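Long-range contacts in glycoside Hydrolase Family 43_12 (Metagenome, PDB 7JVH), which probably hydrolyses glycosidic bonds in arabinose- or xylose-containing plant polysaccharides: residues A[138-143]-A[172-177]; A[144-149]-A[162-167]. One frame throughout, in Å; residues are numbered along the deposited sequence.

Interaction 1 of 2, residues A[138-143]-A[172-177]; sequences ITTEFC and IDPSLF
Ile-138 reaches across to Pro-174 and Leu-176 with the end of its longer branch. Its CG1 is anti to the backbone N (chi1 -169°) and the chain beyond is fully extended, which carries CD1 to 3.6 Å from Pro-174 CB while Leu-176 CG lies 3.9 Å from the same methyl. The shorter branch rests on the backbone, with Ile-138 CG2 3.7 Å from Pro-174 O. Cut back to an alanine, this position would lose the reach of CD1, and a gap would probably open beside the proline ring, leaving Leu-176 without its apolar partner on this strand. The CG of Pro-174 rests against the strand backbone, 3.6 Å from Thr-139 CA. Further on, Thr-140 OG1 packs 3.5 Å from Ile-172 CA, and Phe-142 receives the CG2 methyl of Ile-172 at its ring edge, near the ring plane, 3.7 Å from CE2. Thr-140 CG2 lies over one face of that same phenyl ring, offset toward its rim, and Tyr-122 meets it edge-to-face.

The two segments run nearly antiparallel but share no hydrogen bond; they belong to different sheets, 138-142 to the second strand of one blade, 175-177 to the first strand of the next in the five-bladed beta-propeller of family 43. Apolar side chains join the blades. What fixes the polar groups lies farther out. Thr-140 OG1 is hydrogen-bonded to Asn-149 OD1, and Ser-175 OG to His-242 ND1. The CB of Asp-173 points away from strand 138-142; OD2 takes the amide of Gly-240, close to Glu-239, and OD1 is hydrogen-bonded to a glycerol. That glycerol, probably from the crystallisation liquor, is consistent with the sugar-binding pocket expected near the propeller axis.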
loop_
_atom_site.group_PDB
_atom_site.type_symbol
_atom_site.label_atom_id
_atom_site.label_comp_id
_atom_site.label_asym_id
_atom_site.label_seq_id
_atom_site.Cartn_x
_atom_site.Cartn_y
_atom_site.Cartn_z
ATOM N N ILE A 138 -7.199 -8.202 -11.132
ATOM C CA ILE A 138 -7.959 -9.165 -10.350
ATOM C C ILE A 138 -7.489 -9.195 -8.883
ATOM O O ILE A 138 -6.300 -9.277 -8.600
ATOM C CB ILE A 138 -7.889 -10.576 -10.990
ATOM C CG1 ILE A 138 -8.889 -11.521 -10.331
ATOM C CG2 ILE A 138 -6.489 -11.159 -10.902
ATOM C CD1 ILE A 138 -8.966 -12.881 -11.012
ATOM N N THR A 139 -8.455 -9.175 -7.959
ATOM C CA THR A 139 -8.188 -9.088 -6.525
ATOM C C THR A 139 -9.351 -9.622 -5.674
ATOM O O THR A 139 -10.379 -10.041 -6.207
ATOM C CB THR A 139 -7.897 -7.622 -6.150
ATOM O OG1 THR A 139 -7.454 -7.549 -4.794
ATOM C CG2 THR A 139 -9.118 -6.757 -6.337
ATOM N N THR A 140 -9.161 -9.603 -4.350
ATOM C CA THR A 140 -10.214 -9.890 -3.381
ATOM C C THR A 140 -10.594 -8.586 -2.675
ATOM O O THR A 140 -9.736 -7.879 -2.128
ATOM C CB THR A 140 -9.762 -10.909 -2.327
ATOM O OG1 THR A 140 -9.117 -12.015 -2.965
ATOM C CG2 THR A 140 -10.941 -11.456 -1.557
ATOM N N GLU A 141 -11.887 -8.267 -2.711
ATOM C CA GLU A 141 -12.424 -7.040 -2.142
ATOM C C GLU A 141 -13.336 -7.401 -0.963
ATOM O O GLU A 141 -14.503 -7.659 -1.156
ATOM C CB GLU A 141 -13.179 -6.240 -3.220
ATOM C CG GLU A 141 -13.996 -5.051 -2.700
ATOM C CD GLU A 141 -14.398 -4.083 -3.784
ATOM O OE1 GLU A 141 -13.625 -3.176 -4.067
ATOM O OE2 GLU A 141 -15.489 -4.226 -4.353
ATOM N N PHE A 142 -12.757 -7.419 0.245
ATOM C CA PHE A 142 -13.442 -7.723 1.493
ATOM C C PHE A 142 -14.125 -6.485 2.028
ATOM O O PHE A 142 -13.796 -5.999 3.100
ATOM C CB PHE A 142 -12.466 -8.283 2.541
ATOM C CG PHE A 142 -12.011 -9.694 2.263
ATOM C CD1 PHE A 142 -12.950 -10.729 2.081
ATOM C CD2 PHE A 142 -10.662 -10.015 2.194
ATOM C CE1 PHE A 142 -12.536 -12.028 1.844
ATOM C CE2 PHE A 142 -10.253 -11.334 1.959
ATOM C CZ PHE A 142 -11.190 -12.333 1.794
ATOM N N CYS A 143 -15.065 -5.969 1.235
ATOM C CA CYS A 143 -15.964 -4.875 1.580
ATOM C C CYS A 143 -16.889 -4.706 0.373
ATOM O O CYS A 143 -16.733 -5.417 -0.614
ATOM C CB CYS A 143 -15.201 -3.582 1.939
ATOM S SG CYS A 143 -14.524 -2.604 0.563
ATOM N N ILE A 172 -8.043 -16.078 -1.241
ATOM C CA ILE A 172 -7.435 -14.811 -1.681
ATOM C C ILE A 172 -6.350 -15.020 -2.733
ATOM O O ILE A 172 -6.038 -16.158 -3.116
ATOM C CB ILE A 172 -6.824 -14.076 -0.475
ATOM C CG1 ILE A 172 -5.667 -14.890 0.136
ATOM C CG2 ILE A 172 -7.914 -13.797 0.568
ATOM C CD1 ILE A 172 -5.052 -14.231 1.345
ATOM N N ASP A 173 -5.785 -13.902 -3.194
ATOM C CA ASP A 173 -4.651 -13.853 -4.115
ATOM C C ASP A 173 -4.985 -14.488 -5.457
ATOM O O ASP A 173 -4.241 -15.334 -5.948
ATOM C CB ASP A 173 -3.410 -14.465 -3.480
ATOM C CG ASP A 173 -2.975 -13.713 -2.238
ATOM O OD1 ASP A 173 -3.671 -12.738 -1.854
ATOM O OD2 ASP A 173 -1.943 -14.107 -1.632
ATOM N N PRO A 174 -6.096 -14.078 -6.103
ATOM C CA PRO A 174 -6.394 -14.523 -7.465
ATOM C C PRO A 174 -5.346 -14.032 -8.469
ATOM O O PRO A 174 -4.733 -12.989 -8.271
ATOM C CB PRO A 174 -7.736 -13.846 -7.750
ATOM C CG PRO A 174 -7.773 -12.669 -6.831
ATOM C CD PRO A 174 -7.081 -13.120 -5.584
ATOM N N SER A 175 -5.165 -14.790 -9.552
ATOM C CA SER A 175 -4.213 -14.441 -10.603
ATOM C C SER A 175 -4.530 -15.256 -11.850
ATOM O O SER A 175 -4.647 -16.470 -11.795
ATOM C CB SER A 175 -2.784 -14.697 -10.106
ATOM O OG SER A 175 -1.805 -14.321 -11.026
ATOM N N LEU A 176 -4.677 -14.564 -12.979
ATOM C CA LEU A 176 -5.010 -15.170 -14.256
ATOM C C LEU A 176 -3.747 -15.480 -15.059
ATOM O O LEU A 176 -2.703 -14.850 -14.864
ATOM C CB LEU A 176 -5.894 -14.234 -15.068
ATOM C CG LEU A 176 -7.195 -13.787 -14.424
ATOM C CD1 LEU A 176 -7.708 -12.518 -15.088
ATOM C CD2 LEU A 176 -8.224 -14.898 -14.487
ATOM N N PHE A 177 -3.862 -16.474 -15.948
ATOM C CA PHE A 177 -2.819 -16.839 -16.893
ATOM C C PHE A 177 -3.472 -17.239 -18.209
ATOM O O PHE A 177 -4.445 -18.004 -18.217
ATOM C CB PHE A 177 -1.974 -17.995 -16.354
ATOM C CG PHE A 177 -1.161 -18.689 -17.407
ATOM C CD1 PHE A 177 0.050 -18.166 -17.832
ATOM C CD2 PHE A 177 -1.625 -19.871 -17.993
ATOM C CE1 PHE A 177 0.781 -18.806 -18.819
ATOM C CE2 PHE A 177 -0.894 -20.514 -18.980
ATOM C CZ PHE A 177 0.317 -19.985 -19.388
#

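Interaction 2 of 2, residues A[144-149]-A[162-167]; sequences APCGGN and SDPFNL
At the last, outermost pairing of a propeller blade, Leu-167 gives its backbone N-H to Asn-149 O, 2.9 Å from N to O and nearly straight (165° at the hydrogen). The N lies 33° out of the carbonyl plane, and Leu-167 CB approaches the same oxygen to 3.6 Å. The backbone bond between Phe-165 and Val-151 carries the pairing onward.

Strands 148-154 and 165-166 form this antiparallel hairpin, and the loop leading into it adds a second patch. There Cys-146 holds its SG anti to its own carbonyl carbon (chi1 -69°), turned toward the other arm, where it meets Pro-164 CB at 3.4 Å and lies 3.2 Å from Asn-166 OD1. The proline thus presents its CB and CG corner to the sulfur, while the asparagine OD1 also lies 3.3 Å from Cys-146 CB. Just after the cysteine, Gly-147 and Gly-148 both face Glu-141 in a G1 beta bulge. Gly-147 has positive phi, and a side chain at Gly-148 would collide with the carbonyl oxygen of Gly-147.

Although the Asn-149 backbone faces Leu-167, its amide group is engaged by other neighbours: OD1 is held by Thr-140 OG1, and ND2 is hydrogen-bonded to Phe-169 O and to Gly-171 O, which ties the chain following the hairpin back to this strand.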
loop_
_atom_site.group_PDB
_atom_site.type_symbol
_atom_site.label_atom_id
_atom_site.label_comp_id
_atom_site.label_asym_id
_atom_site.label_seq_id
_atom_site.Cartn_x
_atom_site.Cartn_y
_atom_site.Cartn_z
ATOM N N ALA A 144 -17.855 -3.785 0.466
ATOM C CA ALA A 144 -18.791 -3.510 -0.626
ATOM C C ALA A 144 -18.064 -2.880 -1.818
ATOM O O ALA A 144 -17.024 -2.248 -1.634
ATOM C CB ALA A 144 -19.907 -2.607 -0.122
ATOM N N PRO A 145 -18.560 -3.008 -3.075
ATOM C CA PRO A 145 -19.774 -3.774 -3.392
ATOM C C PRO A 145 -19.643 -5.310 -3.502
ATOM O O PRO A 145 -20.647 -5.986 -3.469
ATOM C CB PRO A 145 -20.151 -3.230 -4.782
ATOM C CG PRO A 145 -18.839 -2.846 -5.396
ATOM C CD PRO A 145 -17.990 -2.347 -4.262
ATOM N N CYS A 146 -18.420 -5.826 -3.633
ATOM C CA CYS A 146 -18.180 -7.215 -4.051
ATOM C C CYS A 146 -18.112 -8.242 -2.920
ATOM O O CYS A 146 -18.596 -9.339 -3.063
ATOM C CB CYS A 146 -16.895 -7.300 -4.887
ATOM S SG CYS A 146 -17.033 -6.502 -6.501
ATOM N N GLY A 147 -17.465 -7.886 -1.812
ATOM C CA GLY A 147 -17.300 -8.795 -0.694
ATOM C C GLY A 147 -16.732 -10.117 -1.153
ATOM O O GLY A 147 -17.253 -11.145 -0.802
ATOM N N GLY A 148 -15.646 -10.068 -1.930
ATOM C CA GLY A 148 -14.941 -11.246 -2.393
ATOM C C GLY A 148 -14.183 -11.031 -3.692
ATOM O O GLY A 148 -13.940 -9.906 -4.118
ATOM N N ASN A 149 -13.764 -12.146 -4.287
ATOM C CA ASN A 149 -12.930 -12.189 -5.472
ATOM C C ASN A 149 -13.613 -11.565 -6.687
ATOM O O ASN A 149 -14.785 -11.835 -6.960
ATOM C CB ASN A 149 -12.547 -13.647 -5.726
ATOM C CG ASN A 149 -11.481 -14.130 -4.774
ATOM O OD1 ASN A 149 -10.472 -13.433 -4.563
ATOM N ND2 ASN A 149 -11.673 -15.332 -4.215
ATOM N N SER A 162 -13.244 -1.004 -15.990
ATOM C CA SER A 162 -14.649 -1.375 -15.893
ATOM C C SER A 162 -15.097 -1.520 -14.448
ATOM O O SER A 162 -14.295 -1.480 -13.524
ATOM C CB SER A 162 -14.894 -2.704 -16.607
ATOM O OG SER A 162 -14.320 -3.784 -15.881
ATOM N N ASP A 163 -16.408 -1.702 -14.267
ATOM C CA ASP A 163 -16.971 -2.111 -12.988
ATOM C C ASP A 163 -16.610 -3.576 -12.747
ATOM O O ASP A 163 -16.246 -4.290 -13.681
ATOM C CB ASP A 163 -18.486 -1.879 -12.957
ATOM C CG ASP A 163 -18.852 -0.431 -12.648
ATOM O OD1 ASP A 163 -18.024 0.304 -12.084
ATOM O OD2 ASP A 163 -19.972 -0.008 -12.974
ATOM N N PRO A 164 -16.658 -4.063 -11.488
ATOM C CA PRO A 164 -16.184 -5.413 -11.178
ATOM C C PRO A 164 -17.016 -6.534 -11.810
ATOM O O PRO A 164 -18.206 -6.364 -12.046
ATOM C CB PRO A 164 -16.291 -5.477 -9.643
ATOM C CG PRO A 164 -16.496 -4.073 -9.173
ATOM C CD PRO A 164 -17.151 -3.340 -10.305
ATOM N N PHE A 165 -16.361 -7.660 -12.103
ATOM C CA PHE A 165 -17.009 -8.917 -12.430
ATOM C C PHE A 165 -16.802 -9.763 -11.185
ATOM O O PHE A 165 -15.665 -10.033 -10.801
ATOM C CB PHE A 165 -16.334 -9.594 -13.637
ATOM C CG PHE A 165 -16.601 -8.912 -14.943
ATOM C CD1 PHE A 165 -15.780 -7.877 -15.382
ATOM C CD2 PHE A 165 -17.672 -9.294 -15.735
ATOM C CE1 PHE A 165 -16.029 -7.248 -16.600
ATOM C CE2 PHE A 165 -17.926 -8.661 -16.941
ATOM C CZ PHE A 165 -17.108 -7.641 -17.375
ATOM N N ASN A 166 -17.893 -10.167 -10.533
ATOM C CA ASN A 166 -17.819 -10.990 -9.314
ATOM C C ASN A 166 -17.451 -12.420 -9.712
ATOM O O ASN A 166 -18.099 -13.004 -10.584
ATOM C CB ASN A 166 -19.149 -10.961 -8.546
ATOM C CG ASN A 166 -19.295 -9.745 -7.625
ATOM O OD1 ASN A 166 -18.340 -9.374 -6.952
ATOM N ND2 ASN A 166 -20.469 -9.097 -7.618
ATOM N N LEU A 167 -16.408 -12.967 -9.077
ATOM C CA LEU A 167 -15.933 -14.318 -9.357
ATOM C C LEU A 167 -16.308 -15.283 -8.231
ATOM O O LEU A 167 -16.220 -14.952 -7.048
ATOM C CB LEU A 167 -14.421 -14.311 -9.571
ATOM C CG LEU A 167 -13.912 -13.244 -10.547
ATOM C CD1 LEU A 167 -12.398 -13.165 -10.492
ATOM C CD2 LEU A 167 -14.389 -13.515 -11.966
#

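In the fold
Interaction 2 is nested along the chain inside the loop that interaction 1 closes, and their centres lie about 9 Å apart. The sheet 120-129, 134-142, 148-154, 165-166 serves both: interaction 2 closes its outer edge, whereas interaction 1 passes from its second strand to strand 175-178 of the following sheet. Strands 134-142 and 148-154 are neighbours, bonded between Glu-141 O and Gly-148 N, and Ile-138 CD1 meets Leu-167 CD1 at 3.5 Å. The chain thus completes one propeller blade before it crosses inward to begin the next, all four segments within the family 43 range.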